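Local coordinates for protein thioesterase (Streptomyces sp. WAC02707, PDB 6VAP) that probably hydrolyses acyl thioesters on carrier domains as the type II, editing thioesterase of borrelidin biosynthesis, with an alpha/beta-hydrolase fold, at residues R109-V123 with Y186-L199. Residues are numbered along the deposited sequence; the frame is centred on the assembly and turned at random.
Sequences RRFESAGISLEALLV and YRPGPKLRCPIHAL
Arg109 reaches from the last turns of helix 99-113 to the loop that leads into strand 196-201, in a part of the alpha/beta-hydrolase fold where this strand pairs with strand 120-124. Its guanidinium grips a single carbonyl end-on: Arg109 NH1 and Arg109 NH2 both donate to Arg187 O, the latter at 2.6 Å, and the oxygen lies in the guanidinium plane. Tyr186 CE1 sits over one face of the same group, the two planes 24° apart, and a water accepting from Arg109 NH2 links it to Tyr186 OH and Pro190 O.

One turn on, Glu112 turns its carboxylate to two consecutive backbone amides. Cys194 N donates to Glu112 OE2 at 3.1 Å, while Arg193 N divides its hydrogen between OE1 and OE2, every bond using a syn lone pair. Glu112 OE1 also lies over one face of the Arg193 guanidinium, 3.5 Å from Arg193 NH1; no N-H points at it, so this salt bridge rests on charge alone. Leu192 CD2 packs on Glu112 CD. Thus OE2 accepts two backbone N-H groups, and OE1 one of these plus a water.

The helix closes in a Schellman motif, with Ile116 N bonded to Phe111 O, Gly115 N to Glu112 O, and Gly115 at positive phi; the chain returns to Leu118, whose CB meets Cys194 CB. From Leu121 the strands run parallel, 14° apart, as four bonds show: Leu121 N to Pro195 O, His197 N to Leu121 O, Val123 N to His197 O and Leu199 N to Val123 O. Leu121, with CG anti to the backbone N (chi1 169°), brings CD2 to Leu192 CD1 on the face covered by helix 99-113. On that face Val123 CG2 lies 4.1 Å from both Ile196 CG2 and Ala198 CB.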
ATOM      1  N   ARG A 109       3.547   2.943  11.483  1.00 16.10           N
ATOM      2  CA  ARG A 109       3.369   3.112  12.912  1.00 17.60           C
ATOM      3  C   ARG A 109       4.133   2.061  13.680  1.00 19.30           C
ATOM      4  O   ARG A 109       4.771   2.377  14.687  1.00 25.25           O
ATOM      5  CB  ARG A 109       1.879   3.021  13.262  1.00 23.89           C
ATOM      6  CG  ARG A 109       1.085   4.272  13.127  1.00 35.07           C
ATOM      7  CD  ARG A 109      -0.397   4.012  13.470  1.00 25.53           C
ATOM      8  NE  ARG A 109      -0.976   5.093  14.259  1.00 48.93           N
ATOM      9  CZ  ARG A 109      -2.190   5.056  14.782  1.00 42.76           C
ATOM     10  NH1 ARG A 109      -2.944   3.979  14.613  1.00 42.82           N
ATOM     11  NH2 ARG A 109      -2.644   6.099  15.442  1.00 57.60           N
ATOM     12  N   ARG A 110       4.102   0.809  13.203  1.00 29.45           N
ATOM     13  CA  ARG A 110       4.794  -0.277  13.898  1.00 26.43           C
ATOM     14  C   ARG A 110       6.319  -0.212  13.741  1.00 30.90           C
ATOM     15  O   ARG A 110       7.065  -0.566  14.661  1.00 30.76           O
ATOM     16  CB  ARG A 110       4.240  -1.597  13.375  1.00 22.98           C
ATOM     17  CG  ARG A 110       2.844  -1.886  13.862  1.00 26.20           C
ATOM     18  CD  ARG A 110       2.095  -2.777  12.889  1.00 25.10           C
ATOM     19  NE  ARG A 110       0.830  -3.280  13.472  1.00 39.37           N
ATOM     20  CZ  ARG A 110      -0.305  -2.577  13.486  1.00 38.73           C
ATOM     21  NH1 ARG A 110      -0.335  -1.339  13.001  1.00 27.67           N
ATOM     22  NH2 ARG A 110      -1.399  -3.094  14.006  1.00 36.63           N
ATOM     23  N   PHE A 111       6.806   0.200  12.574  1.00 19.67           N
ATOM     24  CA  PHE A 111       8.239   0.376  12.398  1.00 24.74           C
ATOM     25  C   PHE A 111       8.766   1.419  13.362  1.00 25.58           C
ATOM     26  O   PHE A 111       9.772   1.187  14.036  1.00 24.50           O
ATOM     27  CB  PHE A 111       8.555   0.758  10.955  1.00 28.76           C
ATOM     28  CG  PHE A 111       8.621  -0.419  10.019  1.00 20.51           C
ATOM     29  CD1 PHE A 111       9.662  -1.344  10.112  1.00 20.46           C
ATOM     30  CD2 PHE A 111       7.689  -0.575   9.025  1.00 32.40           C
ATOM     31  CE1 PHE A 111       9.752  -2.408   9.262  1.00 27.68           C
ATOM     32  CE2 PHE A 111       7.770  -1.648   8.138  1.00 29.81           C
ATOM     33  CZ  PHE A 111       8.783  -2.573   8.261  1.00 30.20           C
ATOM     34  N   GLU A 112       8.077   2.566  13.452  1.00 29.49           N
ATOM     35  CA  GLU A 112       8.534   3.659  14.300  1.00 33.40           C
ATOM     36  C   GLU A 112       8.487   3.279  15.769  1.00 45.06           C
ATOM     37  O   GLU A 112       9.423   3.578  16.512  1.00 31.94           O
ATOM     38  CB  GLU A 112       7.688   4.902  14.050  1.00 43.22           C
ATOM     39  CG  GLU A 112       7.810   5.461  12.621  1.00 47.42           C
ATOM     40  CD  GLU A 112       7.514   6.972  12.557  1.00 51.40           C
ATOM     41  OE1 GLU A 112       7.038   7.549  13.580  1.00 40.57           O
ATOM     42  OE2 GLU A 112       7.778   7.575  11.487  1.00 36.83           O
ATOM     43  N   SER A 113       7.418   2.615  16.211  1.00 37.76           N
ATOM     44  CA  SER A 113       7.375   2.183  17.608  1.00 41.80           C
ATOM     45  C   SER A 113       8.503   1.208  17.922  1.00 35.16           C
ATOM     46  O   SER A 113       8.952   1.104  19.073  1.00 32.91           O
ATOM     47  CB  SER A 113       6.021   1.554  17.910  1.00 40.12           C
ATOM     48  OG  SER A 113       5.038   2.575  18.076  1.00 55.82           O
ATOM     49  N   ALA A 114       9.003   0.506  16.917  1.00 25.11           N
ATOM     50  CA  ALA A 114      10.127  -0.401  17.100  1.00 30.11           C
ATOM     51  C   ALA A 114      11.469   0.294  16.918  1.00 25.90           C
ATOM     52  O   ALA A 114      12.498  -0.378  16.928  1.00 33.34           O
ATOM     53  CB  ALA A 114      10.005  -1.587  16.142  1.00 28.74           C
ATOM     54  N   GLY A 115      11.477   1.618  16.769  1.00 35.21           N
ATOM     55  CA  GLY A 115      12.690   2.391  16.600  1.00 26.69           C
ATOM     56  C   GLY A 115      13.283   2.356  15.213  1.00 25.53           C
ATOM     57  O   GLY A 115      14.429   2.780  15.033  1.00 41.10           O
ATOM     58  N   ILE A 116      12.514   1.942  14.213  1.00 25.26           N
ATOM     59  CA  ILE A 116      12.988   1.796  12.838  1.00 31.19           C
ATOM     60  C   ILE A 116      12.463   2.984  12.050  1.00 27.53           C
ATOM     61  O   ILE A 116      11.278   3.031  11.716  1.00 22.01           O
ATOM     62  CB  ILE A 116      12.535   0.468  12.202  1.00 23.82           C
ATOM     63  CG1 ILE A 116      13.000  -0.707  13.089  1.00 28.63           C
ATOM     64  CG2 ILE A 116      13.083   0.336  10.801  1.00 96.60           C
ATOM     65  CD1 ILE A 116      12.591  -2.092  12.619  1.00 24.38           C
ATOM     66  N   SER A 117      13.349   3.917  11.722  1.00 22.92           N
ATOM     67  CA  SER A 117      12.984   5.090  10.951  1.00 35.41           C
ATOM     68  C   SER A 117      12.682   4.709   9.501  1.00 27.33           C
ATOM     69  O   SER A 117      13.272   3.772   8.938  1.00 35.00           O
ATOM     70  CB  SER A 117      14.121   6.113  10.995  1.00 52.82           C
ATOM     71  OG  SER A 117      15.307   5.560  10.465  1.00 66.26           O
ATOM     72  N   LEU A 118      11.761   5.466   8.895  1.00 35.94           N
ATOM     73  CA  LEU A 118      11.372   5.290   7.499  1.00 28.81           C
ATOM     74  C   LEU A 118      11.790   6.489   6.653  1.00 30.95           C
ATOM     75  O   LEU A 118      11.646   7.636   7.073  1.00 33.94           O
ATOM     76  CB  LEU A 118       9.859   5.100   7.368  1.00 27.96           C
ATOM     77  CG  LEU A 118       9.239   3.970   8.189  1.00 34.75           C
ATOM     78  CD1 LEU A 118       7.720   3.950   8.009  1.00 35.24           C
ATOM     79  CD2 LEU A 118       9.822   2.630   7.723  1.00 32.64           C
ATOM     80  N   GLU A 119      12.311   6.224   5.456  1.00 26.36           N
ATOM     81  CA  GLU A 119      12.684   7.317   4.561  1.00 38.85           C
ATOM     82  C   GLU A 119      11.456   8.071   4.068  1.00 27.58           C
ATOM     83  O   GLU A 119      11.466   9.305   3.967  1.00 41.24           O
ATOM     84  CB  GLU A 119      13.477   6.762   3.378  1.00 60.04           C
ATOM     85  CG  GLU A 119      14.734   6.028   3.774  1.00 86.30           C
ATOM     86  CD  GLU A 119      15.652   6.863   4.662  1.00102.99           C
ATOM     87  OE1 GLU A 119      15.946   8.020   4.291  1.00110.78           O
ATOM     88  OE2 GLU A 119      16.081   6.350   5.721  1.00107.96           O
ATOM     89  N   ALA A 120      10.411   7.345   3.706  1.00 20.62           N
ATOM     90  CA  ALA A 120       9.180   7.989   3.301  1.00 25.90           C
ATOM     91  C   ALA A 120       8.034   7.004   3.460  1.00 23.84           C
ATOM     92  O   ALA A 120       8.239   5.784   3.415  1.00 22.84           O
ATOM     93  CB  ALA A 120       9.275   8.477   1.857  1.00 30.35           C
ATOM     94  N   LEU A 121       6.825   7.557   3.655  1.00 16.99           N
ATOM     95  CA  LEU A 121       5.576   6.814   3.526  1.00 21.06           C
ATOM     96  C   LEU A 121       4.840   7.426   2.330  1.00 18.70           C
ATOM     97  O   LEU A 121       4.435   8.597   2.379  1.00 26.93           O
ATOM     98  CB  LEU A 121       4.757   6.903   4.805  1.00 20.79           C
ATOM     99  CG  LEU A 121       3.346   6.380   4.679  1.00 25.12           C
ATOM    100  CD1 LEU A 121       3.363   4.906   4.231  1.00 16.61           C
ATOM    101  CD2 LEU A 121       2.566   6.567   5.982  1.00 28.60           C
ATOM    102  N   LEU A 122       4.712   6.666   1.223  1.00 19.22           N
ATOM    103  CA  LEU A 122       3.997   7.099   0.021  1.00 14.79           C
ATOM    104  C   LEU A 122       2.621   6.435   0.018  1.00 18.15           C
ATOM    105  O   LEU A 122       2.504   5.207   0.124  1.00 15.07           O
ATOM    106  CB  LEU A 122       4.772   6.751  -1.247  1.00 20.01           C
ATOM    107  CG  LEU A 122       6.088   7.504  -1.382  1.00 34.34           C
ATOM    108  CD1 LEU A 122       7.291   6.544  -1.334  1.00 35.49           C
ATOM    109  CD2 LEU A 122       6.096   8.269  -2.682  1.00 41.82           C
ATOM    110  N   VAL A 123       1.578   7.252  -0.040  1.00 17.57           N
ATOM    111  CA  VAL A 123       0.205   6.777   0.069  1.00 18.48           C
ATOM    112  C   VAL A 123      -0.595   7.318  -1.105  1.00 18.38           C
ATOM    113  O   VAL A 123      -0.588   8.517  -1.379  1.00 19.65           O
ATOM    114  CB  VAL A 123      -0.443   7.208   1.390  1.00 14.68           C
ATOM    115  CG1 VAL A 123       0.122   6.331   2.547  1.00 12.95           C
ATOM    116  CG2 VAL A 123      -0.135   8.628   1.649  1.00 17.95           C
ATOM    117  N   TYR A 186      -9.503   3.881  12.678  1.00 24.39           N
ATOM    118  CA  TYR A 186      -8.263   4.519  13.076  1.00 27.85           C
ATOM    119  C   TYR A 186      -8.266   4.666  14.585  1.00 26.61           C
ATOM    120  O   TYR A 186      -9.199   5.214  15.172  1.00 29.98           O
ATOM    121  CB  TYR A 186      -8.139   5.884  12.406  1.00 35.89           C
ATOM    122  CG  TYR A 186      -7.000   6.720  12.934  1.00 23.94           C
ATOM    123  CD1 TYR A 186      -5.672   6.329  12.758  1.00 22.62           C
ATOM    124  CD2 TYR A 186      -7.245   7.911  13.582  1.00 32.22           C
ATOM    125  CE1 TYR A 186      -4.658   7.079  13.240  1.00 23.37           C
ATOM    126  CE2 TYR A 186      -6.217   8.693  14.058  1.00 29.44           C
ATOM    127  CZ  TYR A 186      -4.916   8.275  13.875  1.00 34.40           C
ATOM    128  OH  TYR A 186      -3.879   9.033  14.354  1.00 40.49           O
ATOM    129  N   ARG A 187      -7.254   4.138  15.222  1.00 32.26           N
ATOM    130  CA  ARG A 187      -7.093   4.369  16.654  1.00 33.76           C
ATOM    131  C   ARG A 187      -6.018   5.420  16.839  1.00 29.90           C
ATOM    132  O   ARG A 187      -4.890   5.170  16.431  1.00 28.38           O
ATOM    133  CB  ARG A 187      -6.704   3.087  17.377  1.00 75.79           C
ATOM    134  CG  ARG A 187      -7.391   1.862  16.816  1.00111.19           C
ATOM    135  CD  ARG A 187      -6.995   0.613  17.581  1.00130.26           C
ATOM    136  NE  ARG A 187      -7.446  -0.599  16.901  1.00139.58           N
ATOM    137  CZ  ARG A 187      -6.681  -1.660  16.654  1.00140.59           C
ATOM    138  NH1 ARG A 187      -5.408  -1.681  17.026  1.00140.21           N
ATOM    139  NH2 ARG A 187      -7.197  -2.708  16.030  1.00141.35           N
ATOM    140  N   PRO A 188      -6.322   6.569  17.433  1.00 37.83           N
ATOM    141  CA  PRO A 188      -5.300   7.612  17.594  1.00 41.78           C
ATOM    142  C   PRO A 188      -4.074   7.094  18.333  1.00 48.01           C
ATOM    143  O   PRO A 188      -4.171   6.279  19.256  1.00 48.20           O
ATOM    144  CB  PRO A 188      -6.032   8.696  18.401  1.00 57.78           C
ATOM    145  CG  PRO A 188      -7.474   8.490  18.117  1.00 57.59           C
ATOM    146  CD  PRO A 188      -7.642   7.008  17.907  1.00 50.04           C
ATOM    147  N   GLY A 189      -2.913   7.592  17.920  1.00 42.41           N
ATOM    148  CA  GLY A 189      -1.654   7.264  18.542  1.00 45.62           C
ATOM    149  C   GLY A 189      -0.619   8.331  18.245  1.00 42.17           C
ATOM    150  O   GLY A 189      -0.919   9.391  17.676  1.00 35.36           O
ATOM    151  N   PRO A 190       0.630   8.075  18.626  1.00 49.54           N
ATOM    152  CA  PRO A 190       1.687   9.053  18.336  1.00 42.65           C
ATOM    153  C   PRO A 190       1.783   9.302  16.846  1.00 36.08           C
ATOM    154  O   PRO A 190       1.675   8.371  16.046  1.00 38.39           O
ATOM    155  CB  PRO A 190       2.957   8.387  18.870  1.00 36.91           C
ATOM    156  CG  PRO A 190       2.466   7.347  19.859  1.00 45.62           C
ATOM    157  CD  PRO A 190       1.134   6.876  19.323  1.00 42.17           C
ATOM    158  N   LYS A 191       1.945  10.571  16.475  1.00 31.95           N
ATOM    159  CA  LYS A 191       2.155  10.920  15.076  1.00 33.01           C
ATOM    160  C   LYS A 191       3.402  10.233  14.522  1.00 28.83           C
ATOM    161  O   LYS A 191       4.335   9.909  15.252  1.00 30.47           O
ATOM    162  CB  LYS A 191       2.312  12.438  14.911  1.00 36.46           C
ATOM    163  CG  LYS A 191       0.983  13.208  14.938  1.00 38.38           C
ATOM    164  CD  LYS A 191       1.232  14.676  14.553  1.00 39.44           C
ATOM    165  CE  LYS A 191      -0.015  15.500  14.700  1.00 46.34           C
ATOM    166  NZ  LYS A 191       0.225  16.933  14.337  1.00 51.98           N
ATOM    167  N   LEU A 192       3.444  10.051  13.205  1.00 32.34           N
ATOM    168  CA  LEU A 192       4.686   9.595  12.587  1.00 33.09           C
ATOM    169  C   LEU A 192       5.732  10.723  12.582  1.00 28.25           C
ATOM    170  O   LEU A 192       5.433  11.897  12.794  1.00 29.42           O
ATOM    171  CB  LEU A 192       4.410   9.079  11.171  1.00 31.91           C
ATOM    172  CG  LEU A 192       3.476   7.869  11.072  1.00 26.03           C
ATOM    173  CD1 LEU A 192       3.065   7.637   9.618  1.00 25.40           C
ATOM    174  CD2 LEU A 192       4.095   6.599  11.633  1.00 38.15           C
ATOM    175  N   ARG A 193       6.992  10.443  12.347  1.00 28.91           N
ATOM    176  CA  ARG A 193       8.027  11.468  12.101  1.00 41.56           C
ATOM    177  C   ARG A 193       8.577  11.328  10.683  1.00 29.82           C
ATOM    178  O   ARG A 193       9.192  12.241  10.203  1.00 36.79           O
ATOM    179  CB  ARG A 193       9.156  11.342  13.122  1.00 42.28           C
ATOM    180  CG  ARG A 193       8.694  11.506  14.561  1.00 53.73           C
ATOM    181  CD  ARG A 193       9.762  11.114  15.559  1.00 69.08           C
ATOM    182  NE  ARG A 193       9.288  10.003  16.366  1.00 79.35           N
ATOM    183  CZ  ARG A 193       9.437   8.734  16.028  1.00 77.98           C
ATOM    184  NH1 ARG A 193      10.128   8.429  14.944  1.00 78.07           N
ATOM    185  NH2 ARG A 193       8.934   7.789  16.793  1.00 69.81           N
ATOM    186  N   CYS A 194       8.359  10.208  10.031  1.00 27.87           N
ATOM    187  CA  CYS A 194       8.898   9.988   8.686  1.00 27.41           C
ATOM    188  C   CYS A 194       8.138  10.865   7.724  1.00 26.90           C
ATOM    189  O   CYS A 194       7.002  11.088   7.900  1.00 27.59           O
ATOM    190  CB  CYS A 194       8.640   8.601   8.138  1.00 29.39           C
ATOM    191  SG  CYS A 194       6.880   8.252   7.981  1.00 35.49           S
ATOM    192  N   PRO A 195       8.712  11.487   6.487  1.00 27.80           N
ATOM    193  CA  PRO A 195       7.990  12.194   5.423  1.00 28.04           C
ATOM    194  C   PRO A 195       6.814  11.380   4.906  1.00 25.03           C
ATOM    195  O   PRO A 195       6.856  10.158   4.809  1.00 23.89           O
ATOM    196  CB  PRO A 195       9.052  12.388   4.338  1.00 30.59           C
ATOM    197  CG  PRO A 195      10.369  12.306   5.067  1.00 37.02           C
ATOM    198  CD  PRO A 195      10.146  11.332   6.184  1.00 30.94           C
ATOM    199  N   ILE A 196       5.737  12.069   4.594  1.00 22.13           N
ATOM    200  CA  ILE A 196       4.579  11.458   3.975  1.00 20.22           C
ATOM    201  C   ILE A 196       4.345  12.159   2.651  1.00 20.00           C
ATOM    202  O   ILE A 196       4.310  13.392   2.581  1.00 20.64           O
ATOM    203  CB  ILE A 196       3.331  11.555   4.862  1.00 19.13           C
ATOM    204  CG1 ILE A 196       3.457  10.625   6.067  1.00 25.44           C
ATOM    205  CG2 ILE A 196       2.060  11.114   4.019  1.00 17.64           C
ATOM    206  CD1 ILE A 196       2.264  10.620   7.003  1.00 28.30           C
ATOM    207  N   HIS A 197       4.254  11.381   1.587  1.00 19.60           N
ATOM    208  CA  HIS A 197       3.976  11.905   0.259  1.00 19.55           C
ATOM    209  C   HIS A 197       2.676  11.270  -0.201  1.00 21.76           C
ATOM    210  O   HIS A 197       2.599  10.052  -0.379  1.00 19.99           O
ATOM    211  CB  HIS A 197       5.105  11.627  -0.744  1.00 21.24           C
ATOM    212  CG  HIS A 197       4.976  12.413  -2.022  1.00 31.71           C
ATOM    213  ND1 HIS A 197       6.057  12.745  -2.809  1.00 34.89           N
ATOM    214  CD2 HIS A 197       3.891  12.940  -2.649  1.00 35.76           C
ATOM    215  CE1 HIS A 197       5.649  13.438  -3.858  1.00 37.32           C
ATOM    216  NE2 HIS A 197       4.336  13.563  -3.791  1.00 40.92           N
ATOM    217  N   ALA A 198       1.661  12.085  -0.399  1.00 25.33           N
ATOM    218  CA  ALA A 198       0.354  11.599  -0.782  1.00 16.89           C
ATOM    219  C   ALA A 198       0.171  11.817  -2.274  1.00 21.34           C
ATOM    220  O   ALA A 198       0.628  12.820  -2.834  1.00 18.42           O
ATOM    221  CB  ALA A 198      -0.710  12.334   0.007  1.00 15.84           C
ATOM    222  N   LEU A 199      -0.510  10.880  -2.916  1.00 17.61           N
ATOM    223  CA  LEU A 199      -0.725  10.908  -4.357  1.00 27.00           C
ATOM    224  C   LEU A 199      -2.187  10.581  -4.628  1.00 23.12           C
ATOM    225  O   LEU A 199      -2.711   9.594  -4.098  1.00 19.46           O
ATOM    226  CB  LEU A 199       0.183   9.911  -5.072  1.00 26.52           C
ATOM    227  CG  LEU A 199       1.633   9.893  -4.604  1.00 38.39           C
ATOM    228  CD1 LEU A 199       2.306   8.677  -5.168  1.00 29.75           C
ATOM    229  CD2 LEU A 199       2.397  11.148  -5.014  1.00 28.44           C
TER
HETATM  230  O   HOH W   1      -0.953   7.866  14.927  1.00 72.61           O
HETATM  231  O   HOH W   2      11.331   5.814  15.407  1.00 34.43           O
HETATM  232  O   HOH W   3       5.507   7.120  15.593  1.00 45.74           O